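Local coordinates for dihydroorotase (Agrobacterium tumefaciens, PDB 2OGJ), which hydrolyses the acetyl ester of (R)-mandelate and, less efficiently, acetyl glycolate in vitro, as a zinc-dependent TIM-barrel deacetylase of the amidohydrolase family, at residues H115-Y120 with I129-N134; L161-Y164 with H170-G173. One frame throughout, in Å; residues are numbered along the deposited sequence.

Contact 1: residues H115-Y120 with I129-N134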
ATOM      1  N   HIS A 115     -25.310  15.849  -1.106  1.00 35.80           N
ATOM      2  CA  HIS A 115     -26.751  16.012  -1.271  1.00 36.14           C
ATOM      3  C   HIS A 115     -27.403  15.838   0.110  1.00 36.38           C
ATOM      4  O   HIS A 115     -28.413  16.459   0.412  1.00 36.86           O
ATOM      5  CB  HIS A 115     -27.303  15.001  -2.294  1.00 35.26           C
ATOM      6  CG  HIS A 115     -27.211  13.575  -1.859  1.00 35.71           C
ATOM      7  ND1 HIS A 115     -26.014  12.907  -1.738  1.00 37.20           N
ATOM      8  CD2 HIS A 115     -28.168  12.707  -1.458  1.00 36.89           C
ATOM      9  CE1 HIS A 115     -26.235  11.690  -1.275  1.00 36.69           C
ATOM     10  NE2 HIS A 115     -27.535  11.545  -1.095  1.00 38.44           N
ATOM     11  N   GLY A 116     -26.788  15.016   0.956  1.00 35.74           N
ATOM     12  CA  GLY A 116     -27.299  14.816   2.295  1.00 36.70           C
ATOM     13  C   GLY A 116     -27.117  16.091   3.093  1.00 38.15           C
ATOM     14  O   GLY A 116     -28.002  16.496   3.841  1.00 41.41           O
ATOM     15  N   PHE A 117     -25.974  16.741   2.932  1.00 37.22           N
ATOM     16  CA  PHE A 117     -25.710  17.974   3.639  1.00 36.86           C
ATOM     17  C   PHE A 117     -26.727  19.028   3.214  1.00 37.19           C
ATOM     18  O   PHE A 117     -27.291  19.722   4.048  1.00 37.45           O
ATOM     19  CB  PHE A 117     -24.299  18.462   3.318  1.00 35.58           C
ATOM     20  CG  PHE A 117     -23.892  19.711   4.064  1.00 33.72           C
ATOM     21  CD1 PHE A 117     -23.566  19.654   5.412  1.00 31.07           C
ATOM     22  CD2 PHE A 117     -23.820  20.936   3.417  1.00 32.86           C
ATOM     23  CE1 PHE A 117     -23.175  20.789   6.107  1.00 29.30           C
ATOM     24  CE2 PHE A 117     -23.424  22.092   4.121  1.00 32.33           C
ATOM     25  CZ  PHE A 117     -23.105  22.007   5.460  1.00 29.76           C
ATOM     26  N   ARG A 118     -26.976  19.134   1.917  1.00 37.34           N
ATOM     27  CA  ARG A 118     -27.917  20.124   1.401  1.00 37.65           C
ATOM     28  C   ARG A 118     -29.328  19.974   1.966  1.00 37.19           C
ATOM     29  O   ARG A 118     -29.949  20.945   2.397  1.00 32.70           O
ATOM     30  CB  ARG A 118     -27.974  20.034  -0.128  1.00 38.92           C
ATOM     31  CG  ARG A 118     -28.777  21.158  -0.794  1.00 43.00           C
ATOM     32  CD  ARG A 118     -29.046  20.910  -2.268  1.00 43.52           C
ATOM     33  NE  ARG A 118     -29.756  19.652  -2.454  1.00 48.16           N
ATOM     34  CZ  ARG A 118     -29.301  18.648  -3.199  1.00 49.43           C
ATOM     35  NH1 ARG A 118     -28.139  18.761  -3.836  1.00 51.89           N
ATOM     36  NH2 ARG A 118     -29.993  17.524  -3.292  1.00 47.70           N
ATOM     37  N   GLU A 119     -29.819  18.739   1.959  1.00 39.16           N
ATOM     38  CA  GLU A 119     -31.163  18.458   2.422  1.00 40.45           C
ATOM     39  C   GLU A 119     -31.359  18.538   3.921  1.00 39.84           C
ATOM     40  O   GLU A 119     -32.362  19.076   4.366  1.00 40.20           O
ATOM     41  CB  GLU A 119     -31.613  17.083   1.937  1.00 41.82           C
ATOM     42  CG  GLU A 119     -33.104  16.848   2.095  1.00 47.15           C
ATOM     43  CD  GLU A 119     -33.526  15.429   1.758  1.00 51.88           C
ATOM     44  OE1 GLU A 119     -33.279  14.970   0.612  1.00 53.20           O
ATOM     45  OE2 GLU A 119     -34.114  14.773   2.648  1.00 55.27           O
ATOM     46  N   TYR A 120     -30.423  18.000   4.702  1.00 39.87           N
ATOM     47  CA  TYR A 120     -30.556  18.029   6.165  1.00 39.64           C
ATOM     48  C   TYR A 120     -30.022  19.269   6.838  1.00 37.96           C
ATOM     49  O   TYR A 120     -30.576  19.698   7.842  1.00 39.46           O
ATOM     50  CB  TYR A 120     -29.868  16.838   6.833  1.00 39.63           C
ATOM     51  CG  TYR A 120     -30.364  15.500   6.399  1.00 39.90           C
ATOM     52  CD1 TYR A 120     -31.729  15.200   6.422  1.00 39.31           C
ATOM     53  CD2 TYR A 120     -29.473  14.523   5.958  1.00 39.45           C
ATOM     54  CE1 TYR A 120     -32.198  13.961   6.014  1.00 40.66           C
ATOM     55  CE2 TYR A 120     -29.928  13.275   5.544  1.00 41.17           C
ATOM     56  CZ  TYR A 120     -31.296  13.001   5.572  1.00 42.31           C
ATOM     57  OH  TYR A 120     -31.763  11.776   5.147  1.00 45.24           O
ATOM     58  N   ILE A 129     -26.090  29.036   4.645  1.00 41.37           N
ATOM     59  CA  ILE A 129     -25.115  27.980   4.770  1.00 40.89           C
ATOM     60  C   ILE A 129     -24.500  27.587   3.430  1.00 40.42           C
ATOM     61  O   ILE A 129     -25.177  27.140   2.491  1.00 38.42           O
ATOM     62  CB  ILE A 129     -25.752  26.801   5.501  1.00 40.35           C
ATOM     63  CG1 ILE A 129     -26.124  27.261   6.912  1.00 39.47           C
ATOM     64  CG2 ILE A 129     -24.811  25.614   5.529  1.00 40.27           C
ATOM     65  CD1 ILE A 129     -26.922  26.283   7.670  1.00 41.44           C
ATOM     66  N   LYS A 130     -23.196  27.828   3.352  1.00 40.14           N
ATOM     67  CA  LYS A 130     -22.409  27.525   2.174  1.00 39.59           C
ATOM     68  C   LYS A 130     -21.431  26.452   2.627  1.00 37.84           C
ATOM     69  O   LYS A 130     -21.290  26.196   3.818  1.00 35.40           O
ATOM     70  CB  LYS A 130     -21.636  28.762   1.711  1.00 40.37           C
ATOM     71  CG  LYS A 130     -22.385  30.083   1.861  1.00 41.55           C
ATOM     72  CD  LYS A 130     -23.108  30.541   0.606  1.00 39.85           C
ATOM     73  CE  LYS A 130     -24.325  29.702   0.320  1.00 40.22           C
ATOM     74  NZ  LYS A 130     -25.165  30.305  -0.765  1.00 39.56           N
ATOM     75  N   ALA A 131     -20.737  25.844   1.681  1.00 38.32           N
ATOM     76  CA  ALA A 131     -19.795  24.803   2.018  1.00 37.63           C
ATOM     77  C   ALA A 131     -18.619  24.684   1.065  1.00 37.94           C
ATOM     78  O   ALA A 131     -18.723  24.959  -0.134  1.00 37.08           O
ATOM     79  CB  ALA A 131     -20.526  23.462   2.084  1.00 37.27           C
ATOM     80  N   PHE A 132     -17.490  24.283   1.627  1.00 38.82           N
ATOM     81  CA  PHE A 132     -16.296  24.022   0.848  1.00 39.39           C
ATOM     82  C   PHE A 132     -16.418  22.516   0.639  1.00 37.26           C
ATOM     83  O   PHE A 132     -16.638  21.777   1.598  1.00 36.14           O
ATOM     84  CB  PHE A 132     -15.027  24.323   1.656  1.00 42.56           C
ATOM     85  CG  PHE A 132     -14.647  25.783   1.700  1.00 45.92           C
ATOM     86  CD1 PHE A 132     -13.919  26.362   0.666  1.00 46.39           C
ATOM     87  CD2 PHE A 132     -14.996  26.572   2.801  1.00 47.12           C
ATOM     88  CE1 PHE A 132     -13.539  27.713   0.735  1.00 49.36           C
ATOM     89  CE2 PHE A 132     -14.622  27.927   2.883  1.00 47.56           C
ATOM     90  CZ  PHE A 132     -13.897  28.498   1.857  1.00 48.00           C
ATOM     91  N   LEU A 133     -16.327  22.058  -0.602  1.00 37.43           N
ATOM     92  CA  LEU A 133     -16.413  20.633  -0.868  1.00 38.13           C
ATOM     93  C   LEU A 133     -15.031  20.027  -0.632  1.00 39.51           C
ATOM     94  O   LEU A 133     -14.018  20.531  -1.113  1.00 39.80           O
ATOM     95  CB  LEU A 133     -16.854  20.377  -2.305  1.00 38.57           C
ATOM     96  CG  LEU A 133     -17.261  18.938  -2.663  1.00 39.73           C
ATOM     97  CD1 LEU A 133     -18.463  18.534  -1.832  1.00 36.19           C
ATOM     98  CD2 LEU A 133     -17.571  18.837  -4.175  1.00 38.08           C
ATOM     99  N   ASN A 134     -14.991  18.946   0.130  1.00 40.08           N
ATOM    100  CA  ASN A 134     -13.733  18.281   0.411  1.00 39.69           C
ATOM    101  C   ASN A 134     -13.240  17.599  -0.863  1.00 39.80           C
ATOM    102  O   ASN A 134     -14.037  17.076  -1.635  1.00 38.46           O
ATOM    103  CB  ASN A 134     -13.914  17.249   1.522  1.00 38.84           C
ATOM    104  CG  ASN A 134     -12.607  16.868   2.172  1.00 37.70           C
ATOM    105  OD1 ASN A 134     -11.642  16.518   1.503  1.00 41.49           O
ATOM    106  ND2 ASN A 134     -12.571  16.933   3.489  1.00 38.48           N
TER

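Contact 2: residues L161-Y164 with H170-G173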
ATOM      1  N   LEU A 161     -16.824  17.435 -10.261  1.00 40.65           N
ATOM      2  CA  LEU A 161     -17.346  18.368 -11.256  1.00 43.35           C
ATOM      3  C   LEU A 161     -18.860  18.230 -11.346  1.00 42.79           C
ATOM      4  O   LEU A 161     -19.573  19.225 -11.466  1.00 42.47           O
ATOM      5  CB  LEU A 161     -16.723  18.124 -12.638  1.00 42.53           C
ATOM      6  CG  LEU A 161     -15.234  18.421 -12.829  1.00 43.17           C
ATOM      7  CD1 LEU A 161     -14.908  18.410 -14.309  1.00 41.99           C
ATOM      8  CD2 LEU A 161     -14.888  19.767 -12.239  1.00 43.78           C
ATOM      9  N   GLU A 162     -19.343  16.994 -11.294  1.00 43.84           N
ATOM     10  CA  GLU A 162     -20.775  16.751 -11.369  1.00 46.48           C
ATOM     11  C   GLU A 162     -21.449  17.378 -10.132  1.00 46.21           C
ATOM     12  O   GLU A 162     -22.400  18.148 -10.255  1.00 45.43           O
ATOM     13  CB  GLU A 162     -21.042  15.242 -11.445  1.00 49.14           C
ATOM     14  CG  GLU A 162     -22.498  14.874 -11.694  1.00 54.09           C
ATOM     15  CD  GLU A 162     -22.798  13.428 -11.328  1.00 57.01           C
ATOM     16  OE1 GLU A 162     -22.459  13.022 -10.192  1.00 58.04           O
ATOM     17  OE2 GLU A 162     -23.376  12.703 -12.165  1.00 58.20           O
ATOM     18  N   CYS A 163     -20.919  17.074  -8.946  1.00 46.43           N
ATOM     19  CA  CYS A 163     -21.454  17.611  -7.689  1.00 47.29           C
ATOM     20  C   CYS A 163     -21.533  19.142  -7.644  1.00 47.27           C
ATOM     21  O   CYS A 163     -22.524  19.707  -7.198  1.00 47.60           O
ATOM     22  CB  CYS A 163     -20.620  17.124  -6.494  1.00 45.53           C
ATOM     23  SG  CYS A 163     -21.316  17.559  -4.875  1.00 42.29           S
ATOM     24  N   TYR A 164     -20.487  19.807  -8.109  1.00 47.13           N
ATOM     25  CA  TYR A 164     -20.441  21.262  -8.107  1.00 47.35           C
ATOM     26  C   TYR A 164     -21.449  21.904  -9.047  1.00 49.52           C
ATOM     27  O   TYR A 164     -22.033  22.936  -8.711  1.00 49.73           O
ATOM     28  CB  TYR A 164     -19.043  21.752  -8.490  1.00 44.92           C
ATOM     29  CG  TYR A 164     -18.955  23.247  -8.518  1.00 42.29           C
ATOM     30  CD1 TYR A 164     -18.808  23.977  -7.342  1.00 40.64           C
ATOM     31  CD2 TYR A 164     -19.101  23.942  -9.710  1.00 41.21           C
ATOM     32  CE1 TYR A 164     -18.814  25.362  -7.357  1.00 39.31           C
ATOM     33  CE2 TYR A 164     -19.112  25.329  -9.736  1.00 40.77           C
ATOM     34  CZ  TYR A 164     -18.970  26.037  -8.559  1.00 40.53           C
ATOM     35  OH  TYR A 164     -19.023  27.415  -8.586  1.00 42.51           O
ATOM     36  N   HIS A 170     -24.493  26.411  -3.551  1.00 43.79           N
ATOM     37  CA  HIS A 170     -24.137  26.016  -2.201  1.00 42.56           C
ATOM     38  C   HIS A 170     -22.656  25.804  -1.939  1.00 42.09           C
ATOM     39  O   HIS A 170     -22.168  26.057  -0.829  1.00 40.16           O
ATOM     40  CB  HIS A 170     -24.903  24.741  -1.826  1.00 43.28           C
ATOM     41  CG  HIS A 170     -26.389  24.854  -1.995  1.00 44.71           C
ATOM     42  ND1 HIS A 170     -27.129  25.885  -1.449  1.00 45.15           N
ATOM     43  CD2 HIS A 170     -27.274  24.059  -2.640  1.00 43.37           C
ATOM     44  CE1 HIS A 170     -28.402  25.719  -1.754  1.00 43.73           C
ATOM     45  NE2 HIS A 170     -28.517  24.619  -2.477  1.00 44.05           N
ATOM     46  N   ILE A 171     -21.949  25.315  -2.951  1.00 40.58           N
ATOM     47  CA  ILE A 171     -20.522  25.034  -2.831  1.00 39.08           C
ATOM     48  C   ILE A 171     -19.700  26.247  -3.271  1.00 39.41           C
ATOM     49  O   ILE A 171     -19.821  26.710  -4.404  1.00 38.81           O
ATOM     50  CB  ILE A 171     -20.163  23.796  -3.674  1.00 37.03           C
ATOM     51  CG1 ILE A 171     -20.918  22.587  -3.124  1.00 35.64           C
ATOM     52  CG2 ILE A 171     -18.663  23.570  -3.705  1.00 34.28           C
ATOM     53  CD1 ILE A 171     -20.644  21.317  -3.864  1.00 34.90           C
ATOM     54  N   VAL A 172     -18.878  26.756  -2.354  1.00 38.71           N
ATOM     55  CA  VAL A 172     -18.044  27.923  -2.600  1.00 38.01           C
ATOM     56  C   VAL A 172     -16.560  27.629  -2.865  1.00 38.14           C
ATOM     57  O   VAL A 172     -15.770  28.563  -3.027  1.00 38.83           O
ATOM     58  CB  VAL A 172     -18.109  28.884  -1.414  1.00 38.61           C
ATOM     59  CG1 VAL A 172     -19.503  29.454  -1.271  1.00 36.85           C
ATOM     60  CG2 VAL A 172     -17.694  28.145  -0.142  1.00 38.89           C
ATOM     61  N   GLY A 173     -16.174  26.354  -2.894  1.00 37.76           N
ATOM     62  CA  GLY A 173     -14.781  26.023  -3.160  1.00 38.33           C
ATOM     63  C   GLY A 173     -14.390  24.654  -2.640  1.00 37.43           C
ATOM     64  O   GLY A 173     -15.211  23.982  -2.045  1.00 38.21           O
TER

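Contact 1: residues H115-Y120 with I129-N134
F117 and A131 mark where the helical segment 115-120 and the strand segment 129-134 come closest, with 9.2 Å between their CA atoms, a gap that side chains alone bridge. The helix keeps its regular bonding here, E119 N to H115 O at 3.1 Å, and widens into a pi-type turn over 118-120. No hydrogen bond joins the two segments. The strand spends its backbone on its sheet neighbours, K130 and F132 on strand 100-106 and A131 on H170 and V172.

F117 carries the helix side of the contact. With CG anti to the backbone N (chi1 -177°), its ring reaches from the helix to the strand and meets two residues that point the same way. CE2 lies 3.8 Å from A131 CB, and CZ lies 4.0 Å from I129 CG2; both methyls approach the ring at a slant. The small A131 lets the ring come in near the strand, while beta-branched I129 offers its CG2 methyl to CE2 as well as CZ. The ring also packs edge-to-face with W81, and the F117 side chain lies about 8 Å from that of H79, a zinc ligand. The other side of the helix faces a second subunit, where E119 forms a salt bridge with R90 of that chain.

This is the packing of helix 114-122 on the strand that follows it in a beta-alpha-beta unit of the barrel. Because only carbon atoms meet, the contact rests on van der Waals packing and the burial of apolar surface, and gives no directional bond to fix the helix's position.

Contact 2: residues L161-Y164 with H170-G173
The Y164 ring turns one edge toward I171, and that edge carries the larger part of the contact. I171 CG2 lies in the plane of the ring, 3.7 Å from Y164 CD1, and the carbonyl oxygen I171 O is near the same plane, 3.4 Å from Y164 CE1. The isoleucine therefore meets ring hydrogens and is not stacked on a face. A carbonyl oxygen in this position faces the slightly positive rim of the ring, an approach that is probably mildly favourable; it is not a hydrogen bond.

A chi1 of 179° sets the Y164 ring beside its own carbonyl carbon, and from there CD1 and CE1 face I171. Elsewhere the tyrosine packs on L201 of helix 189-201, so this long, flat side chain spans from that helix to the strand and touches both.

I171 points toward helix 157-165 and divides its branches between two helix residues. CG2 serves the tyrosine, while the longer branch, extended with chi2 at -180°, brings CD1 to 3.9 Å from C163 SG. The small cysteine fits its buried place, where it also touches F114, E111 and L133. Y164 and I171 have the nearest CA atoms of the two segments, 6.5 Å apart.

Helix 157-165 is thus laid against the strand that follows it, as in the beta-alpha-beta units of a TIM barrel. With no hydrogen bond between the segments, their adhesion depends mainly on apolar burial and the shape of one beta-branched side chain, to which the carbonyl at the ring rim may add a little electrostatic attraction.

How the contacts relate
From the N terminus, strand 100-106 leads into helix 114-122, and contact 1 closes the short return to strand 128-132. After a long connection the chain enters helix 157-165, and contact 2 closes the still shorter return to strand 171-173. The two loops are in series, neither nested nor crossed, and represent successive beta-alpha-beta units with strand 128-132 in common. Their centres lie 9 Å apart. The sheet unites them: A131 O is 2.9 Å from V172 N and L133 N is 2.7 Å from G173 O, both probable hydrogen bonds between parallel neighbours. Outside the sheet, R118 packs on H170, while F114 reaches residues of both contacts.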